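Local coordinates for proto-oncogene tyrosine-protein kinase receptor Ret (Danio rerio, PDB 7AMK) that acts as a receptor tyrosine kinase whose extracellular cadherin-like domains take part in assembly with GDNF and its co-receptor GFR alpha 1, at residues V79-D84 and S112-T117; C130-I135 and L152-H157; R6-N11 and L23-M28. The protein carries 4 engineered substitutions. One frame throughout, in Å; residues are numbered along the deposited sequence. Where two conformers were deposited one is given.

Interaction 1 (V79-D84 and S112-T117). With NAG (2-acetamido-2-deoxy-beta-D-glucopyranose), chain C.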
loop_
_atom_site.group_PDB
_atom_site.type_symbol
_atom_site.label_atom_id
_atom_site.label_comp_id
_atom_site.label_asym_id
_atom_site.label_seq_id
_atom_site.Cartn_x
_atom_site.Cartn_y
_atom_site.Cartn_z
ATOM N N VAL A 79 41.791 41.127 17.062
ATOM C CA VAL A 79 42.583 41.959 17.963
ATOM C C VAL A 79 41.887 42.234 19.283
ATOM O O VAL A 79 42.526 42.755 20.205
ATOM C CB VAL A 79 42.917 43.286 17.260
ATOM C CG1 VAL A 79 43.760 44.189 18.158
ATOM C CG2 VAL A 79 43.629 43.013 15.944
ATOM N N ARG A 80 40.606 41.885 19.406
ATOM C CA ARG A 80 39.804 42.241 20.570
ATOM C C ARG A 80 40.100 41.343 21.767
ATOM O O ARG A 80 40.417 40.158 21.626
ATOM C CB ARG A 80 38.308 42.148 20.241
ATOM N N SER A 81 39.966 41.922 22.957
ATOM C CA SER A 81 39.949 41.132 24.178
ATOM C C SER A 81 38.523 40.653 24.455
ATOM O O SER A 81 37.574 41.421 24.287
ATOM C CB SER A 81 40.462 41.965 25.356
ATOM O OG SER A 81 40.537 41.214 26.558
ATOM N N PRO A 82 38.295 39.402 24.896
ATOM C CA PRO A 82 39.273 38.375 25.267
ATOM C C PRO A 82 39.717 37.574 24.070
ATOM O O PRO A 82 38.940 37.482 23.132
ATOM C CB PRO A 82 38.484 37.492 26.226
ATOM C CG PRO A 82 37.101 37.491 25.606
ATOM C CD PRO A 82 36.913 38.916 25.099
ATOM N N LYS A 83 40.925 37.003 24.107
ATOM C CA LYS A 83 41.393 36.077 23.078
ATOM C C LYS A 83 41.217 34.650 23.580
ATOM O O LYS A 83 41.766 34.272 24.620
ATOM C CB LYS A 83 42.854 36.334 22.709
ATOM C CG LYS A 83 43.087 37.632 21.957
ATOM C CD LYS A 83 44.561 37.872 21.721
ATOM C CE LYS A 83 44.784 39.076 20.824
ATOM N NZ LYS A 83 46.223 39.397 20.698
ATOM N N ASP A 84 40.458 33.864 22.839
ATOM C CA ASP A 84 40.208 32.489 23.225
ATOM C C ASP A 84 41.405 31.617 22.889
ATOM O O ASP A 84 41.994 31.746 21.812
ATOM C CB ASP A 84 38.946 31.979 22.536
ATOM C CG ASP A 84 37.695 32.568 23.136
ATOM O OD1 ASP A 84 37.748 33.723 23.627
ATOM O OD2 ASP A 84 36.665 31.865 23.140
ATOM N N SER A 112 39.728 31.716 27.888
ATOM C CA SER A 112 39.534 33.081 27.423
ATOM C C SER A 112 40.577 33.930 28.113
ATOM O O SER A 112 40.564 34.068 29.342
ATOM C CB SER A 112 38.127 33.588 27.720
ATOM O OG SER A 112 37.173 32.870 26.962
ATOM N N PHE A 113 41.481 34.481 27.319
ATOM C CA PHE A 113 42.594 35.265 27.826
ATOM C C PHE A 113 42.135 36.718 27.815
ATOM O O PHE A 113 41.973 37.317 26.749
ATOM C CB PHE A 113 43.840 35.033 26.969
ATOM C CG PHE A 113 45.096 35.620 27.534
ATOM C CD1 PHE A 113 45.081 36.309 28.742
ATOM C CD2 PHE A 113 46.304 35.489 26.857
ATOM C CE1 PHE A 113 46.256 36.854 29.257
ATOM C CE2 PHE A 113 47.480 36.031 27.375
ATOM C CZ PHE A 113 47.452 36.722 28.566
ATOM N N ILE A 114 41.887 37.258 28.995
ATOM C CA ILE A 114 41.405 38.624 29.154
ATOM C C ILE A 114 42.608 39.536 29.347
ATOM O O ILE A 114 43.470 39.272 30.194
ATOM C CB ILE A 114 40.439 38.726 30.348
ATOM C CG1 ILE A 114 39.291 37.724 30.207
ATOM C CG2 ILE A 114 39.919 40.155 30.503
ATOM C CD1 ILE A 114 38.449 37.635 31.440
ATOM N N ASN A 115 42.664 40.614 28.565
ATOM C CA ASN A 115 43.787 41.548 28.580
ATOM C C ASN A 115 43.677 42.500 29.776
ATOM O O ASN A 115 43.625 43.717 29.638
ATOM C CB ASN A 115 43.825 42.297 27.251
ATOM C CG ASN A 115 45.008 43.252 27.117
ATOM O OD1 ASN A 115 46.101 43.015 27.630
ATOM N ND2 ASN A 115 44.779 44.346 26.412
ATOM N N ASP A 116 43.646 41.926 30.976
ATOM C CA ASP A 116 43.629 42.740 32.188
ATOM C C ASP A 116 44.090 41.869 33.346
ATOM O O ASP A 116 44.188 40.647 33.219
ATOM C CB ASP A 116 42.231 43.328 32.442
ATOM C CG ASP A 116 42.195 44.377 33.568
ATOM O OD1 ASP A 116 43.255 44.820 34.062
ATOM O OD2 ASP A 116 41.070 44.750 33.973
ATOM N N THR A 117 44.413 42.515 34.464
ATOM C CA THR A 117 44.724 41.784 35.683
ATOM C C THR A 117 43.439 41.221 36.305
ATOM O O THR A 117 42.325 41.649 35.994
ATOM C CB THR A 117 45.470 42.675 36.685
ATOM O OG1 THR A 117 44.860 43.971 36.741
ATOM C CG2 THR A 117 46.942 42.827 36.299
HETATM C C1 NAG C . 45.799 45.319 26.195
HETATM C C2 NAG C . 45.404 46.288 25.086
HETATM C C3 NAG C . 46.504 47.318 24.864
HETATM C C4 NAG C . 46.933 47.966 26.174
HETATM C C5 NAG C . 47.211 46.909 27.237
HETATM C C6 NAG C . 47.470 47.507 28.598
HETATM C C7 NAG C . 43.893 45.211 23.475
HETATM C C8 NAG C . 43.797 44.502 22.156
HETATM N N2 NAG C . 45.122 45.582 23.846
HETATM O O3 NAG C . 46.012 48.301 23.962
HETATM O O4 NAG C . 48.139 48.695 25.966
HETATM O O5 NAG C . 46.080 46.038 27.375
HETATM O O6 NAG C . 46.255 47.942 29.189
HETATM O O7 NAG C . 42.905 45.429 24.176
#
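K83 and F113 exchange two backbone hydrogen bonds that tie V79-D84 to S112-T117: K83 N reaches F113 O at 2.9 Å, and F113 N reaches K83 O at 2.7 Å. They form an antiparallel hydrogen-bonded pair, followed by D84 and S112 as a non-hydrogen-bonded pair with a CA-CA distance of 4.3 Å. A side-chain bond takes over where the pairing stops. The N-H of N115 points almost straight at S81 OG, 3.0 Å from N115 N and with an angle of 174° at the hydrogen. The hydroxyl lies there because OG is anti to the backbone N of S81 (chi1 -177°). The S112 hydroxyl lies near D84 OD1, a weak link at best.

This is the end of the pairing between strands 83-92 and 106-114, the middle strands of a four-stranded sheet in cadherin-like domain 1. A cis peptide precedes P82, and the other strand turns a corner at N115, the centre of an inverse gamma turn.

Apolar contact is slight across the pair, with P82 CB 4.1 Å from I114 CG1. On the sheet face shared by K83 and F113, both side chains lead away from the opposite segment: F113 packs on W50 and L66, while K83 NZ bonds to F71 O.

The covalent contact is N-glycosylation, N115 ND2 being joined to C1 of the NAG at 1.4 Å.

Interaction 2 (C130-I135 and L152-H157)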
loop_
_atom_site.group_PDB
_atom_site.type_symbol
_atom_site.label_atom_id
_atom_site.label_comp_id
_atom_site.label_asym_id
_atom_site.label_seq_id
_atom_site.Cartn_x
_atom_site.Cartn_y
_atom_site.Cartn_z
ATOM N N CYS A 130 31.274 30.757 43.111
ATOM C CA CYS A 130 30.723 29.431 43.325
ATOM C C CYS A 130 30.607 28.605 42.042
ATOM O O CYS A 130 30.997 27.431 42.020
ATOM C CB CYS A 130 29.352 29.585 43.985
ATOM S SG CYS A 130 29.492 29.827 45.776
ATOM N N PHE A 131 30.050 29.187 40.978
ATOM C CA PHE A 131 29.644 28.410 39.815
ATOM C C PHE A 131 30.024 29.120 38.529
ATOM O O PHE A 131 29.830 30.334 38.408
ATOM C CB PHE A 131 28.133 28.153 39.787
ATOM C CG PHE A 131 27.620 27.351 40.942
ATOM C CD1 PHE A 131 27.809 25.972 40.997
ATOM C CD2 PHE A 131 26.893 27.962 41.948
ATOM C CE1 PHE A 131 27.303 25.238 42.058
ATOM C CE2 PHE A 131 26.378 27.217 43.011
ATOM C CZ PHE A 131 26.596 25.856 43.066
ATOM N N PRO A 132 30.524 28.378 37.540
ATOM C CA PRO A 132 30.762 28.967 36.217
ATOM C C PRO A 132 29.526 29.675 35.691
ATOM O O PRO A 132 28.388 29.368 36.048
ATOM C CB PRO A 132 31.112 27.763 35.347
ATOM C CG PRO A 132 31.625 26.730 36.321
ATOM C CD PRO A 132 30.888 26.953 37.604
ATOM N N GLU A 133 29.773 30.643 34.816
ATOM C CA GLU A 133 28.691 31.454 34.277
ATOM C C GLU A 133 27.618 30.581 33.631
ATOM O O GLU A 133 26.436 30.649 33.996
ATOM C CB GLU A 133 29.269 32.459 33.289
ATOM C CG GLU A 133 30.291 33.381 33.930
ATOM C CD GLU A 133 31.659 32.746 34.080
ATOM O OE1 GLU A 133 31.960 31.798 33.317
ATOM O OE2 GLU A 133 32.433 33.198 34.958
ATOM N N LYS A 134 28.021 29.741 32.676
ATOM C CA LYS A 134 27.138 28.803 31.995
ATOM C C LYS A 134 27.620 27.395 32.307
ATOM O O LYS A 134 28.753 27.036 31.965
ATOM C CB LYS A 134 27.139 29.049 30.484
ATOM N N ILE A 135 26.773 26.603 32.956
ATOM C CA ILE A 135 27.162 25.278 33.430
ATOM C C ILE A 135 26.768 24.240 32.384
ATOM O O ILE A 135 25.583 24.037 32.111
ATOM C CB ILE A 135 26.524 24.959 34.793
ATOM N N LEU A 152 34.021 20.782 41.358
ATOM C CA LEU A 152 33.135 21.914 41.608
ATOM C C LEU A 152 33.858 23.209 42.000
ATOM O O LEU A 152 33.314 24.292 41.770
ATOM C CB LEU A 152 32.115 21.536 42.699
ATOM C CG LEU A 152 31.031 20.558 42.241
ATOM C CD1 LEU A 152 30.003 20.272 43.335
ATOM C CD2 LEU A 152 30.356 21.093 40.980
ATOM N N ARG A 153 35.048 23.150 42.596
ATOM C CA ARG A 153 35.769 24.376 42.950
ATOM C C ARG A 153 36.199 25.156 41.708
ATOM O O ARG A 153 36.745 24.591 40.762
ATOM C CB ARG A 153 37.020 24.063 43.775
ATOM C CG ARG A 153 36.784 23.759 45.242
ATOM C CD ARG A 153 38.038 23.195 45.934
ATOM N NE ARG A 153 38.483 21.933 45.329
ATOM C CZ ARG A 153 39.457 21.169 45.819
ATOM N NH1 ARG A 153 40.092 21.493 46.930
ATOM N NH2 ARG A 153 39.801 20.048 45.176
ATOM N N ARG A 154 35.997 26.474 41.732
ATOM C CA ARG A 154 36.560 27.336 40.694
ATOM C C ARG A 154 37.970 27.707 41.140
ATOM O O ARG A 154 38.177 28.637 41.908
ATOM C CB ARG A 154 35.677 28.550 40.439
ATOM C CG ARG A 154 34.253 28.171 39.988
ATOM C CD ARG A 154 33.612 29.284 39.158
ATOM N NE ARG A 154 34.440 29.730 38.033
ATOM C CZ ARG A 154 34.117 30.738 37.231
ATOM N NH1 ARG A 154 33.006 31.433 37.416
ATOM N NH2 ARG A 154 34.926 31.056 36.222
ATOM N N PHE A 155 38.955 26.937 40.661
ATOM C CA PHE A 155 40.345 27.111 41.090
ATOM C C PHE A 155 40.808 28.561 40.985
ATOM O O PHE A 155 41.446 29.079 41.907
ATOM C CB PHE A 155 41.255 26.194 40.273
ATOM C CG PHE A 155 41.127 24.725 40.638
ATOM C CD1 PHE A 155 40.497 24.344 41.805
ATOM C CD2 PHE A 155 41.669 23.739 39.827
ATOM C CE1 PHE A 155 40.385 22.998 42.143
ATOM C CE2 PHE A 155 41.580 22.404 40.162
ATOM C CZ PHE A 155 40.930 22.030 41.316
ATOM N N THR A 156 40.481 29.243 39.884
ATOM C CA THR A 156 40.986 30.603 39.681
ATOM C C THR A 156 40.427 31.575 40.722
ATOM O O THR A 156 41.139 32.469 41.203
ATOM C CB THR A 156 40.659 31.074 38.258
ATOM O OG1 THR A 156 39.266 30.864 37.987
ATOM C CG2 THR A 156 41.488 30.285 37.229
ATOM N N HIS A 157 39.166 31.402 41.102
ATOM C CA HIS A 157 38.520 32.368 41.978
ATOM C C HIS A 157 38.845 32.154 43.450
ATOM O O HIS A 157 38.839 33.116 44.228
ATOM C CB HIS A 157 37.020 32.326 41.743
ATOM C CG HIS A 157 36.628 32.846 40.398
ATOM N ND1 HIS A 157 36.820 32.126 39.237
ATOM C CD2 HIS A 157 36.105 34.037 40.021
ATOM C CE1 HIS A 157 36.397 32.838 38.207
ATOM N NE2 HIS A 157 35.956 34.001 38.657
HETATM O O HOH W 1 31.036 25.181 40.610
HETATM O O HOH W 2 34.700 34.633 36.491
#
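The guanidinium group of R154 carries the one direct salt bridge between C130-I135 and L152-H157. Its NH1 donates to E133 OE2 at 3.1 Å, with an angle of 158° at the hydrogen. The acceptor sits at the guanidinium edge, close to its plane, yet the carboxylate is met from above its own plane, the two flat groups being turned 78° apart. Bends in both chains bring the charges together: R154 folds at chi3 (52°) and E133 at chi2. NH1 also donates to the carbonyl of T128 in helix 126-130, and NH2 forms a second salt bridge with E10.

Packing involves both the shaft and the flat head of R154. R154 CD lies 3.9 Å from P132 CD as the two side chains slide past each other in opposite directions. P132 CA lies over one face of the guanidinium and H157 CE1, offset toward the rim, over the opposite one.

Two waters complete the contact. One donates to both C130 O and L152 O, at 2.7 Å each, joining two backbone carbonyls that could not bond directly. The other donates to E133 OE2 and lies 2.6 Å from H157 NE2, at the edge of the imidazole and in its plane.

C130, disulfide-bonded to C207, ends helix 126-130, and the chain that follows leads toward strand 139-141 of the second cadherin-like domain. R154 lies near the start of the weakly bonded helix 155-160. The charge of this buried arginine is probably balanced by the carboxylates of E133 and E10, and its several partners, the T128 carbonyl among them, fix the rotation of the guanidinium group while joining elements distant in sequence.

Interaction 3 (R6-N11 and L23-M28)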
loop_
_atom_site.group_PDB
_atom_site.type_symbol
_atom_site.label_atom_id
_atom_site.label_comp_id
_atom_site.label_asym_id
_atom_site.label_seq_id
_atom_site.Cartn_x
_atom_site.Cartn_y
_atom_site.Cartn_z
ATOM N N ARG A 6 32.501 17.339 27.229
ATOM C CA ARG A 6 33.265 17.505 25.987
ATOM C C ARG A 6 34.082 18.791 25.931
ATOM O O ARG A 6 35.018 18.876 25.127
ATOM C CB ARG A 6 32.333 17.490 24.760
ATOM C CG ARG A 6 31.970 16.106 24.233
ATOM N N LEU A 7 33.756 19.788 26.749
ATOM C CA LEU A 7 34.371 21.102 26.648
ATOM C C LEU A 7 34.557 21.682 28.042
ATOM O O LEU A 7 33.627 21.674 28.849
ATOM C CB LEU A 7 33.509 22.027 25.787
ATOM C CG LEU A 7 33.865 23.510 25.739
ATOM C CD1 LEU A 7 35.187 23.686 25.056
ATOM C CD2 LEU A 7 32.785 24.282 25.010
ATOM N N TYR A 8 35.756 22.173 28.326
ATOM C CA TYR A 8 36.009 22.922 29.548
ATOM C C TYR A 8 36.275 24.368 29.168
ATOM O O TYR A 8 36.785 24.652 28.079
ATOM C CB TYR A 8 37.188 22.361 30.344
ATOM C CG TYR A 8 36.946 20.999 30.954
ATOM C CD1 TYR A 8 37.150 19.836 30.211
ATOM C CD2 TYR A 8 36.527 20.875 32.273
ATOM C CE1 TYR A 8 36.921 18.591 30.764
ATOM C CE2 TYR A 8 36.303 19.633 32.843
ATOM C CZ TYR A 8 36.491 18.503 32.085
ATOM O OH TYR A 8 36.266 17.280 32.642
ATOM N N THR A 9 35.913 25.290 30.059
ATOM C CA THR A 9 36.173 26.696 29.793
ATOM C C THR A 9 36.613 27.383 31.073
ATOM O O THR A 9 36.273 26.956 32.177
ATOM C CB THR A 9 34.950 27.429 29.193
ATOM O OG1 THR A 9 33.876 27.466 30.148
ATOM C CG2 THR A 9 34.481 26.719 27.951
ATOM N N GLU A 10 37.392 28.444 30.903
ATOM C CA GLU A 10 37.784 29.297 32.010
ATOM C C GLU A 10 38.417 30.555 31.441
ATOM O O GLU A 10 38.764 30.620 30.259
ATOM C CB GLU A 10 38.748 28.590 32.971
ATOM C CG GLU A 10 38.092 28.059 34.255
ATOM C CD GLU A 10 37.554 29.170 35.181
ATOM O OE1 GLU A 10 37.672 30.382 34.855
ATOM O OE2 GLU A 10 37.012 28.821 36.248
ATOM N N ASN A 11 38.520 31.564 32.296
ATOM C CA ASN A 11 39.228 32.794 31.990
ATOM C C ASN A 11 40.613 32.750 32.620
ATOM O O ASN A 11 40.810 32.167 33.692
ATOM C CB ASN A 11 38.460 34.006 32.520
ATOM C CG ASN A 11 37.017 34.005 32.079
ATOM O OD1 ASN A 11 36.726 33.814 30.902
ATOM N ND2 ASN A 11 36.105 34.188 33.025
ATOM N N LEU A 23 41.930 24.361 36.436
ATOM C CA LEU A 23 40.763 23.494 36.387
ATOM C C LEU A 23 41.265 22.058 36.421
ATOM O O LEU A 23 42.463 21.798 36.296
ATOM C CB LEU A 23 39.901 23.758 35.139
ATOM C CG LEU A 23 40.618 23.771 33.773
ATOM C CD1 LEU A 23 40.882 22.361 33.183
ATOM C CD2 LEU A 23 39.865 24.640 32.772
ATOM N N GLN A 24 40.327 21.133 36.600
ATOM C CA GLN A 24 40.607 19.706 36.686
ATOM C C GLN A 24 39.781 18.961 35.641
ATOM O O GLN A 24 38.544 19.004 35.678
ATOM C CB GLN A 24 40.297 19.185 38.083
ATOM C CG GLN A 24 40.623 17.706 38.242
ATOM C CD GLN A 24 40.064 17.163 39.536
ATOM O OE1 GLN A 24 39.714 17.934 40.428
ATOM N NE2 GLN A 24 39.957 15.828 39.641
ATOM N N VAL A 25 40.472 18.330 34.683
ATOM C CA VAL A 25 39.860 17.465 33.670
ATOM C C VAL A 25 39.533 16.126 34.312
ATOM O O VAL A 25 40.384 15.531 34.990
ATOM C CB VAL A 25 40.820 17.256 32.486
ATOM C CG1 VAL A 25 40.316 16.165 31.559
ATOM C CG2 VAL A 25 41.048 18.537 31.735
ATOM N N ILE A 26 38.316 15.624 34.078
ATOM C CA ILE A 26 37.840 14.382 34.682
ATOM C C ILE A 26 37.803 13.273 33.638
ATOM O O ILE A 26 37.310 13.476 32.519
ATOM C CB ILE A 26 36.450 14.546 35.312
ATOM C CG1 ILE A 26 36.474 15.645 36.362
ATOM C CG2 ILE A 26 35.964 13.198 35.897
ATOM C CD1 ILE A 26 37.187 15.241 37.612
ATOM N N SER A 27 38.291 12.092 34.013
ATOM C CA SER A 27 38.122 10.899 33.193
ATOM C C SER A 27 37.438 9.835 34.031
ATOM O O SER A 27 37.832 9.598 35.173
ATOM C CB SER A 27 39.467 10.368 32.679
ATOM O OG SER A 27 39.303 9.306 31.744
ATOM N N MET A 28 36.412 9.204 33.488
ATOM C CA MET A 28 35.725 8.159 34.228
ATOM C C MET A 28 36.191 6.776 33.793
ATOM O O MET A 28 36.391 6.518 32.600
ATOM C CB MET A 28 34.227 8.313 34.078
ATOM C CG MET A 28 33.805 9.586 34.791
ATOM S SD MET A 28 32.144 9.496 35.309
ATOM C CE MET A 28 32.249 8.282 36.629
HETATM O O HOH W 3 35.113 15.224 30.711
#
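The aromatic ring of Y8 has V25 CG2 over one face, offset toward the rim, with the shortest carbon contact between the two side chains being 4.2 Å from Y8 CE1 to V25 CG2. The backbone of L23-M28 passes the ring obliquely, Q24 O lying 3.7 Å from Y8 CE2. At the far end of the ring the phenol oxygen accepts a hydrogen bond from the I26 backbone: I26 N is 3.0 Å from Y8 OH, and the angle at the hydrogen is 166°. A water also donates to Y8 OH and, more weakly, to I26 O, so the phenol oxygen accepts two bonds. The ring spans the gap between two backbones whose nearest CA atoms, those of Y8 and V25, are 7.8 Å apart.

A phenylalanine in place of Y8 would keep the ring packing but would probably leave the I26 N-H without its acceptor and the bridging water without one of its supports.

L23 makes the second apolar patch. Its CD2 lies 4.1 Å from E10 CB and 4.3 Å from Y8 CB, reaching across to two residues that point to the same side of their strand. With CG between the backbone N and the carbonyl carbon (chi1 51°), CD2 comes alongside E10 CB and CG, the two side chains running past each other in opposite directions. The E10 carboxylate accepts from N11 N through the anti lone pair of OE1 and has a further partner beyond the two segments.

Strand 7-14 and strand 21-24, with the loop that follows it, belong to opposing sheets of cadherin-like domain 1, packed face to face as in a beta sandwich. Strand 7-14 borders strand 106-114, strand 21-24 pairs with strand 59-62, and helix 155-160 of the following domain touches both E10 and Q24.

Interactions 1 and 3 share a sheet: S112 N probably bonds to E10 O, and I114 packs on N11, so strand 106-114 bridges the two. Interaction 1 is backbone pairing within that sheet, at a partly exposed end carrying a glycan, whereas interaction 3 reaches from the sheet's edge strand across to the other sheet through side chains. Interaction 2 is the more buried and polar contact, with charge and water replacing strand pairing. It meets interaction 3 directly, through the R154-E10 salt bridge and F155 against L23 and Q24, linking the second domain's helix 155-160 to the first domain. Interactions 1 and 2 do not touch, their nearest atoms being about 8 Å apart.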